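Local coordinates for protein AtxE2 (Asticcacaulis excentricus, PDB 5TXE) that hydrolyses the isopeptide bond of the threaded lasso peptides astexin-2 and astexin-3, opening them into linear peptides, at residues Y397-L405 with F416-D424; L431-R441 with L457-H468. The protein carries 1 engineered substitution. All coordinates share one frame; numbering follows the deposited sequence.

Contact 1 (Y397-L405 with F416-D424)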
# COMPACT_ATOMS: atom_id res chain seq x y z
N TYR A 397 3.21 13.05 -22.72
CA TYR A 397 4.58 12.73 -22.43
C TYR A 397 4.96 11.59 -23.35
O TYR A 397 4.09 10.91 -23.84
CB TYR A 397 4.72 12.36 -20.95
CG TYR A 397 4.63 13.55 -20.01
CD1 TYR A 397 5.74 14.33 -19.71
CD2 TYR A 397 3.44 13.87 -19.42
CE1 TYR A 397 5.65 15.42 -18.87
CE2 TYR A 397 3.33 14.95 -18.56
CZ TYR A 397 4.43 15.73 -18.29
OH TYR A 397 4.27 16.81 -17.44
N ARG A 398 6.24 11.39 -23.61
CA ARG A 398 6.67 10.22 -24.36
C ARG A 398 6.78 9.07 -23.38
O ARG A 398 7.76 8.94 -22.65
CB ARG A 398 8.00 10.45 -25.10
CG ARG A 398 8.21 9.52 -26.30
CD ARG A 398 9.05 10.19 -27.41
NE ARG A 398 10.37 9.62 -27.79
CZ ARG A 398 10.55 8.46 -28.44
NH1 ARG A 398 9.50 7.68 -28.71
NH2 ARG A 398 11.77 8.08 -28.79
N LEU A 399 5.76 8.23 -23.40
CA LEU A 399 5.64 7.16 -22.48
C LEU A 399 6.46 5.94 -22.91
O LEU A 399 6.53 5.62 -24.05
CB LEU A 399 4.20 6.76 -22.33
CG LEU A 399 3.30 7.80 -21.72
CD1 LEU A 399 1.89 7.23 -21.65
CD2 LEU A 399 3.71 8.21 -20.34
N PRO A 400 7.10 5.27 -21.94
CA PRO A 400 7.69 3.96 -22.15
C PRO A 400 6.66 2.99 -22.66
O PRO A 400 5.44 3.20 -22.50
CB PRO A 400 8.09 3.52 -20.74
CG PRO A 400 8.34 4.78 -20.02
CD PRO A 400 7.32 5.76 -20.57
N LYS A 401 7.16 1.92 -23.26
CA LYS A 401 6.32 0.85 -23.75
C LYS A 401 6.18 -0.17 -22.60
O LYS A 401 7.17 -0.52 -21.97
CB LYS A 401 7.00 0.25 -25.00
CG LYS A 401 6.26 -0.92 -25.66
CD LYS A 401 7.12 -1.67 -26.71
CE LYS A 401 6.97 -3.20 -26.68
NZ LYS A 401 5.73 -3.69 -27.33
N VAL A 402 4.96 -0.64 -22.35
CA VAL A 402 4.68 -1.65 -21.35
C VAL A 402 4.14 -2.95 -21.95
O VAL A 402 3.26 -2.93 -22.79
CB VAL A 402 3.61 -1.15 -20.37
CG1 VAL A 402 3.48 -2.13 -19.20
CG2 VAL A 402 4.01 0.19 -19.85
N GLU A 403 4.60 -4.08 -21.46
CA GLU A 403 4.12 -5.34 -21.93
C GLU A 403 3.98 -6.28 -20.73
O GLU A 403 4.91 -6.45 -19.97
CB GLU A 403 5.15 -5.86 -22.94
CG GLU A 403 5.28 -7.35 -22.95
CD GLU A 403 6.35 -7.87 -23.93
OE1 GLU A 403 7.15 -7.05 -24.52
OE2 GLU A 403 6.38 -9.13 -24.06
N ARG A 404 2.83 -6.90 -20.56
CA ARG A 404 2.65 -7.83 -19.46
C ARG A 404 3.22 -9.19 -19.76
O ARG A 404 2.88 -9.76 -20.77
CB ARG A 404 1.19 -8.01 -19.16
CG ARG A 404 0.97 -8.91 -17.95
CD ARG A 404 -0.28 -8.50 -17.20
NE ARG A 404 -0.11 -7.25 -16.45
CZ ARG A 404 -1.00 -6.76 -15.60
NH1 ARG A 404 -2.15 -7.39 -15.35
NH2 ARG A 404 -0.73 -5.64 -14.96
N LEU A 405 4.09 -9.69 -18.87
CA LEU A 405 4.79 -10.96 -18.99
C LEU A 405 4.04 -11.99 -18.17
O LEU A 405 3.52 -11.67 -17.08
CB LEU A 405 6.22 -10.91 -18.40
CG LEU A 405 7.21 -9.90 -18.92
CD1 LEU A 405 8.45 -9.89 -18.03
CD2 LEU A 405 7.60 -10.23 -20.34
N PHE A 416 2.62 -13.27 -13.02
CA PHE A 416 2.70 -12.17 -13.98
C PHE A 416 3.67 -11.10 -13.48
O PHE A 416 4.00 -11.06 -12.27
CB PHE A 416 1.32 -11.62 -14.33
CG PHE A 416 0.77 -10.61 -13.33
CD1 PHE A 416 0.01 -11.02 -12.25
CD2 PHE A 416 0.97 -9.25 -13.53
CE1 PHE A 416 -0.55 -10.09 -11.37
CE2 PHE A 416 0.46 -8.31 -12.65
CZ PHE A 416 -0.32 -8.73 -11.57
N SER A 417 4.13 -10.28 -14.41
CA SER A 417 4.87 -9.07 -14.10
C SER A 417 4.83 -8.17 -15.30
O SER A 417 4.39 -8.60 -16.34
CB SER A 417 6.31 -9.42 -13.77
OG SER A 417 6.36 -10.07 -12.51
N ASP A 418 5.25 -6.91 -15.16
CA ASP A 418 5.24 -5.96 -16.26
C ASP A 418 6.65 -5.59 -16.67
O ASP A 418 7.48 -5.36 -15.83
CB ASP A 418 4.41 -4.73 -15.91
CG ASP A 418 2.87 -5.03 -15.87
OD1 ASP A 418 2.33 -5.56 -16.90
OD2 ASP A 418 2.20 -4.78 -14.83
N LEU A 419 6.92 -5.62 -17.98
CA LEU A 419 8.15 -5.21 -18.56
C LEU A 419 7.93 -3.80 -19.09
O LEU A 419 6.98 -3.54 -19.80
CB LEU A 419 8.55 -6.16 -19.65
CG LEU A 419 9.75 -5.71 -20.48
CD1 LEU A 419 11.00 -5.66 -19.62
CD2 LEU A 419 9.99 -6.61 -21.70
N VAL A 420 8.84 -2.90 -18.73
CA VAL A 420 8.76 -1.53 -19.20
C VAL A 420 10.00 -1.23 -19.97
O VAL A 420 11.10 -1.50 -19.49
CB VAL A 420 8.67 -0.59 -18.02
CG1 VAL A 420 8.38 0.84 -18.47
CG2 VAL A 420 7.60 -1.08 -17.04
N LEU A 421 9.87 -0.69 -21.19
CA LEU A 421 11.06 -0.42 -22.01
C LEU A 421 11.19 1.04 -22.31
O LEU A 421 10.20 1.75 -22.38
CB LEU A 421 10.98 -1.18 -23.33
CG LEU A 421 10.97 -2.70 -23.11
CD1 LEU A 421 10.53 -3.47 -24.38
CD2 LEU A 421 12.32 -3.18 -22.67
N PRO A 422 12.40 1.51 -22.54
CA PRO A 422 12.56 2.91 -22.86
C PRO A 422 11.77 3.30 -24.08
O PRO A 422 11.62 2.49 -24.97
CB PRO A 422 14.03 3.04 -23.18
CG PRO A 422 14.68 1.84 -22.58
CD PRO A 422 13.66 0.75 -22.58
N PRO A 423 11.24 4.54 -24.12
CA PRO A 423 10.50 5.02 -25.30
C PRO A 423 11.14 4.77 -26.71
O PRO A 423 10.42 4.41 -27.64
CB PRO A 423 10.34 6.53 -25.03
CG PRO A 423 10.57 6.70 -23.55
CD PRO A 423 11.53 5.62 -23.16
N ASP A 424 12.46 4.91 -26.83
CA ASP A 424 13.17 4.76 -28.13
C ASP A 424 13.70 3.34 -28.32
O ASP A 424 14.64 3.12 -29.07
CB ASP A 424 14.32 5.79 -28.24
CG ASP A 424 15.49 5.50 -27.24
OD1 ASP A 424 15.30 4.74 -26.26
OD2 ASP A 424 16.60 6.05 -27.44
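Arg-404 and Asp-418 face each other across the antiparallel beta hairpin whose first strand, 401-408, is the outermost on this side of the alpha/beta-hydrolase sheet. Six backbone hydrogen bonds join the strands through the pairs Lys-401 with Leu-421, Glu-403 with Leu-419 and Leu-405 with Ser-417. The tightly packed end is that of Arg-404, Leu-405 and residues 416-419. With CG of Arg-404 anti to its own N (chi1 -176°) and the chain bent at the next two torsions, the guanidinium swings back over the neighbouring strand and takes the carboxylate side-on. NE reaches OD1 of Asp-418 at 3.0 Å in an almost straight bond that lies in the guanidinium plane, while NH2 meets OD2 of Asp-418 at 3.1 Å on its syn lone pair. The two planes are turned 35° apart. CE2 of Phe-416 sits over the centre of one guanidinium face, 3.6 Å from CZ of Arg-404, with the ring inclined to that plane. Replacing this arginine by an alanine is likely to leave the buried Asp-418 carboxylate without its charge mate, held at OD2 by the Ser-440 hydroxyl, and to remove the flat group on which CE2 of Phe-416 packs. On the sheet face that carries Leu-405 and Leu-419, the CG of Leu-405 rests 4.0 Å from CB of Leu-419, and helix 494-512 covers the latter.

The other end is looser and faces solvent. Lys-401 leads its amine away from the hairpin, and exposed Arg-398 merely lays its guanidinium over Pro-423, whose CB stands 3.9 Å above the plane. Even here Pro-400 is packed: helix 454-459 covers it and Val-420, and its CB touches CG1 of Val-420 at 3.5 Å.

Contact 2 (L431-R441 with L457-H468)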
# COMPACT_ATOMS: atom_id res chain seq x y z
N LEU A 431 19.64 -4.42 -22.99
CA LEU A 431 19.62 -3.35 -21.95
C LEU A 431 20.04 -3.81 -20.53
O LEU A 431 19.89 -4.95 -20.19
CB LEU A 431 18.23 -2.79 -21.83
CG LEU A 431 17.73 -2.10 -23.10
CD1 LEU A 431 16.25 -1.88 -22.95
CD2 LEU A 431 18.41 -0.76 -23.37
N PRO A 432 20.56 -2.88 -19.71
CA PRO A 432 20.61 -3.18 -18.28
C PRO A 432 19.18 -3.20 -17.72
O PRO A 432 18.27 -2.57 -18.26
CB PRO A 432 21.43 -2.04 -17.71
CG PRO A 432 21.11 -0.88 -18.61
CD PRO A 432 20.98 -1.50 -20.01
N LEU A 433 18.98 -4.00 -16.71
CA LEU A 433 17.69 -4.20 -16.13
C LEU A 433 17.65 -3.76 -14.68
O LEU A 433 18.58 -4.04 -13.89
CB LEU A 433 17.41 -5.69 -16.17
CG LEU A 433 16.08 -6.16 -15.55
CD1 LEU A 433 14.85 -5.62 -16.23
CD2 LEU A 433 16.00 -7.67 -15.52
N VAL A 434 16.55 -3.14 -14.30
CA VAL A 434 16.29 -2.84 -12.89
C VAL A 434 14.96 -3.46 -12.49
O VAL A 434 13.95 -3.30 -13.19
CB VAL A 434 16.24 -1.32 -12.64
CG1 VAL A 434 15.79 -1.03 -11.22
CG2 VAL A 434 17.60 -0.71 -12.94
N ILE A 435 14.97 -4.16 -11.37
CA ILE A 435 13.77 -4.84 -10.86
C ILE A 435 13.17 -4.01 -9.71
O ILE A 435 13.89 -3.67 -8.75
CB ILE A 435 14.11 -6.24 -10.38
CG1 ILE A 435 14.71 -7.06 -11.53
CG2 ILE A 435 12.89 -6.90 -9.87
CD1 ILE A 435 15.35 -8.35 -11.08
N VAL A 436 11.88 -3.68 -9.85
CA VAL A 436 11.09 -2.97 -8.88
C VAL A 436 10.01 -3.95 -8.36
O VAL A 436 9.38 -4.63 -9.17
CB VAL A 436 10.46 -1.75 -9.48
CG1 VAL A 436 9.57 -1.02 -8.50
CG2 VAL A 436 11.51 -0.83 -9.98
N GLN A 437 9.81 -4.01 -7.04
CA GLN A 437 8.88 -4.92 -6.43
C GLN A 437 7.79 -4.19 -5.59
O GLN A 437 7.95 -3.02 -5.28
CB GLN A 437 9.65 -5.85 -5.48
CG GLN A 437 10.93 -6.42 -6.00
CD GLN A 437 11.54 -7.36 -4.98
OE1 GLN A 437 11.01 -8.44 -4.72
NE2 GLN A 437 12.64 -6.94 -4.38
N TYR A 438 6.73 -4.87 -5.12
CA TYR A 438 6.41 -6.26 -5.42
C TYR A 438 4.96 -6.44 -5.81
O TYR A 438 4.44 -7.56 -5.73
CB TYR A 438 6.71 -7.19 -4.25
CG TYR A 438 6.25 -6.73 -2.88
CD1 TYR A 438 4.97 -7.05 -2.39
CD2 TYR A 438 7.09 -5.96 -2.06
CE1 TYR A 438 4.56 -6.63 -1.14
CE2 TYR A 438 6.68 -5.56 -0.81
CZ TYR A 438 5.44 -5.90 -0.34
OH TYR A 438 5.05 -5.50 0.91
N SER A 439 4.32 -5.33 -6.21
CA SER A 439 3.02 -5.38 -6.82
C SER A 439 2.97 -4.51 -8.06
O SER A 439 3.52 -3.40 -8.11
CB SER A 439 1.84 -5.07 -5.90
OG SER A 439 2.14 -4.09 -4.99
N SER A 440 2.29 -5.06 -9.07
CA SER A 440 2.23 -4.45 -10.38
C SER A 440 0.82 -4.44 -10.95
O SER A 440 0.66 -4.55 -12.16
CB SER A 440 3.18 -5.17 -11.36
OG SER A 440 3.45 -4.28 -12.44
N ARG A 441 -0.20 -4.24 -10.12
CA ARG A 441 -1.56 -4.28 -10.65
C ARG A 441 -2.01 -2.99 -11.27
O ARG A 441 -2.86 -3.01 -12.16
CB ARG A 441 -2.59 -4.68 -9.59
CG ARG A 441 -2.30 -6.03 -8.97
CD ARG A 441 -3.54 -6.58 -8.22
NE ARG A 441 -3.45 -8.01 -8.01
CZ ARG A 441 -4.04 -8.94 -8.75
NH1 ARG A 441 -4.79 -8.64 -9.81
NH2 ARG A 441 -3.87 -10.20 -8.41
N LEU A 457 13.01 5.44 -14.65
CA LEU A 457 14.11 4.51 -14.91
C LEU A 457 14.13 4.07 -16.41
O LEU A 457 15.20 4.00 -17.05
CB LEU A 457 14.01 3.26 -14.04
CG LEU A 457 14.58 3.38 -12.63
CD1 LEU A 457 14.16 2.27 -11.68
CD2 LEU A 457 16.08 3.45 -12.69
N ALA A 458 12.96 3.76 -16.95
CA ALA A 458 12.89 3.43 -18.36
C ALA A 458 13.33 4.63 -19.22
O ALA A 458 14.08 4.47 -20.14
CB ALA A 458 11.50 3.02 -18.73
N THR A 459 12.87 5.82 -18.89
CA THR A 459 13.29 7.00 -19.58
C THR A 459 14.81 7.13 -19.57
O THR A 459 15.40 7.61 -20.52
CB THR A 459 12.61 8.22 -19.00
OG1 THR A 459 11.19 8.13 -19.23
CG2 THR A 459 13.17 9.48 -19.60
N ALA A 460 15.46 6.68 -18.53
CA ALA A 460 16.91 6.77 -18.47
C ALA A 460 17.64 5.68 -19.19
O ALA A 460 18.87 5.61 -19.06
CB ALA A 460 17.35 6.76 -17.01
N GLY A 461 16.94 4.76 -19.86
CA GLY A 461 17.61 3.74 -20.67
C GLY A 461 17.64 2.35 -20.09
O GLY A 461 18.32 1.48 -20.61
N PHE A 462 16.93 2.11 -18.99
CA PHE A 462 16.85 0.78 -18.40
C PHE A 462 15.61 0.05 -18.87
O PHE A 462 14.58 0.67 -19.12
CB PHE A 462 16.79 0.86 -16.88
CG PHE A 462 18.03 1.41 -16.27
CD1 PHE A 462 19.09 0.58 -16.02
CD2 PHE A 462 18.11 2.74 -15.96
CE1 PHE A 462 20.24 1.09 -15.46
CE2 PHE A 462 19.25 3.27 -15.39
CZ PHE A 462 20.31 2.45 -15.13
N ALA A 463 15.72 -1.28 -18.99
CA ALA A 463 14.55 -2.13 -18.94
C ALA A 463 14.19 -2.22 -17.48
O ALA A 463 15.10 -2.31 -16.63
CB ALA A 463 14.86 -3.54 -19.44
N VAL A 464 12.91 -2.17 -17.20
CA VAL A 464 12.43 -2.25 -15.84
C VAL A 464 11.42 -3.39 -15.74
O VAL A 464 10.50 -3.49 -16.55
CB VAL A 464 11.73 -0.95 -15.38
CG1 VAL A 464 11.34 -1.07 -13.92
CG2 VAL A 464 12.63 0.22 -15.57
N LEU A 465 11.66 -4.27 -14.80
CA LEU A 465 10.74 -5.31 -14.48
C LEU A 465 10.00 -4.88 -13.25
O LEU A 465 10.55 -4.84 -12.16
CB LEU A 465 11.48 -6.61 -14.26
CG LEU A 465 10.63 -7.81 -13.86
CD1 LEU A 465 9.68 -8.22 -14.95
CD2 LEU A 465 11.56 -8.96 -13.53
N SER A 466 8.72 -4.62 -13.43
CA SER A 466 7.80 -4.38 -12.35
C SER A 466 7.22 -5.72 -11.93
O SER A 466 6.27 -6.24 -12.53
CB SER A 466 6.70 -3.42 -12.82
OG SER A 466 5.82 -3.11 -11.78
N PHE A 467 7.83 -6.27 -10.88
CA PHE A 467 7.57 -7.60 -10.36
C PHE A 467 6.37 -7.70 -9.50
O PHE A 467 6.21 -6.92 -8.59
CB PHE A 467 8.74 -7.98 -9.47
CG PHE A 467 8.70 -9.35 -8.90
CD1 PHE A 467 8.45 -10.46 -9.70
CD2 PHE A 467 9.01 -9.55 -7.58
CE1 PHE A 467 8.44 -11.75 -9.15
CE2 PHE A 467 9.03 -10.83 -7.03
CZ PHE A 467 8.76 -11.93 -7.82
N HIS A 468 5.51 -8.66 -9.81
CA HIS A 468 4.37 -8.91 -8.99
C HIS A 468 4.63 -10.21 -8.30
O HIS A 468 4.56 -11.26 -8.87
CB HIS A 468 3.10 -9.00 -9.78
CG HIS A 468 1.91 -9.04 -8.91
ND1 HIS A 468 1.24 -7.89 -8.52
CD2 HIS A 468 1.30 -10.07 -8.27
CE1 HIS A 468 0.26 -8.21 -7.69
NE2 HIS A 468 0.26 -9.53 -7.54
O HOH W 1 4.77 -1.51 -9.81
O HOH W 2 -2.48 -9.84 -5.77
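Ser-440 and His-468 meet where the parallel strands 431-436 and 463-467 of a beta-alpha-beta unit run out into loops; helix 454-459 lies between them in the chain. Five backbone hydrogen bonds tie the strands, from Ala-463 N to Pro-432 O through to Phe-467 N to Val-436 O. On the sheet face of Val-434 and Val-436, CG2 of Val-434 makes an off-centre CH-pi contact with the Phe-462 ring, and its CG1 touches CD1 of Leu-457 at 3.7 Å. Gly-461, in the Schellman motif ending the helix, turns the chain into the second strand.

The His-468 side chain can be followed outward. CB lies 4.1 Å from CB of Ser-440; CG, anti to the backbone N (chi1 -171°), carries the ring alongside the 439-441 backbone. ND1 accepts the N-H of Ser-440 at 3.1 Å, nearly straight and close to the ring plane. CE1 packs on CG of Arg-441 at 3.6 Å, and NE2 is linked at 3.3 Å to a water that also takes a bond from NH2 of Arg-441, whose NH1 is hydrogen-bonded to Ser-326 O. Phe-416 stacks on the ring.

Ser-440 OG lies 2.7 Å from Ser-466 OG and is also bonded to Asp-418. Since ND1 accepts, His-468 is probably neutral with its proton on NE2, and the bond from Ser-440 N probably steadies the loop just beyond Tyr-438, which stabilises the alkoxide intermediate.

How the contacts relate
From the N terminus, strand 401-408 turns straight back as 414-421, and contact 1 closes this hairpin before contact 2 begins. The chain then enters strand 431-436, passes through helix 454-459 and returns as 463-467, where contact 2 closes the longer loop. The two contacts follow in series, neither nested nor crossed along the chain, yet they join in space because 463-467 inserts between 414-421 and 431-436. Asp-418 O with Ser-466 N continues the sheet across that seam, with a side-chain tie between the contacts besides. Together they tie the edge hairpin to the parallel strands, of which 431-436 borders 521-525, the strand running up to the nucleophile position, engineered to Ala-527 here.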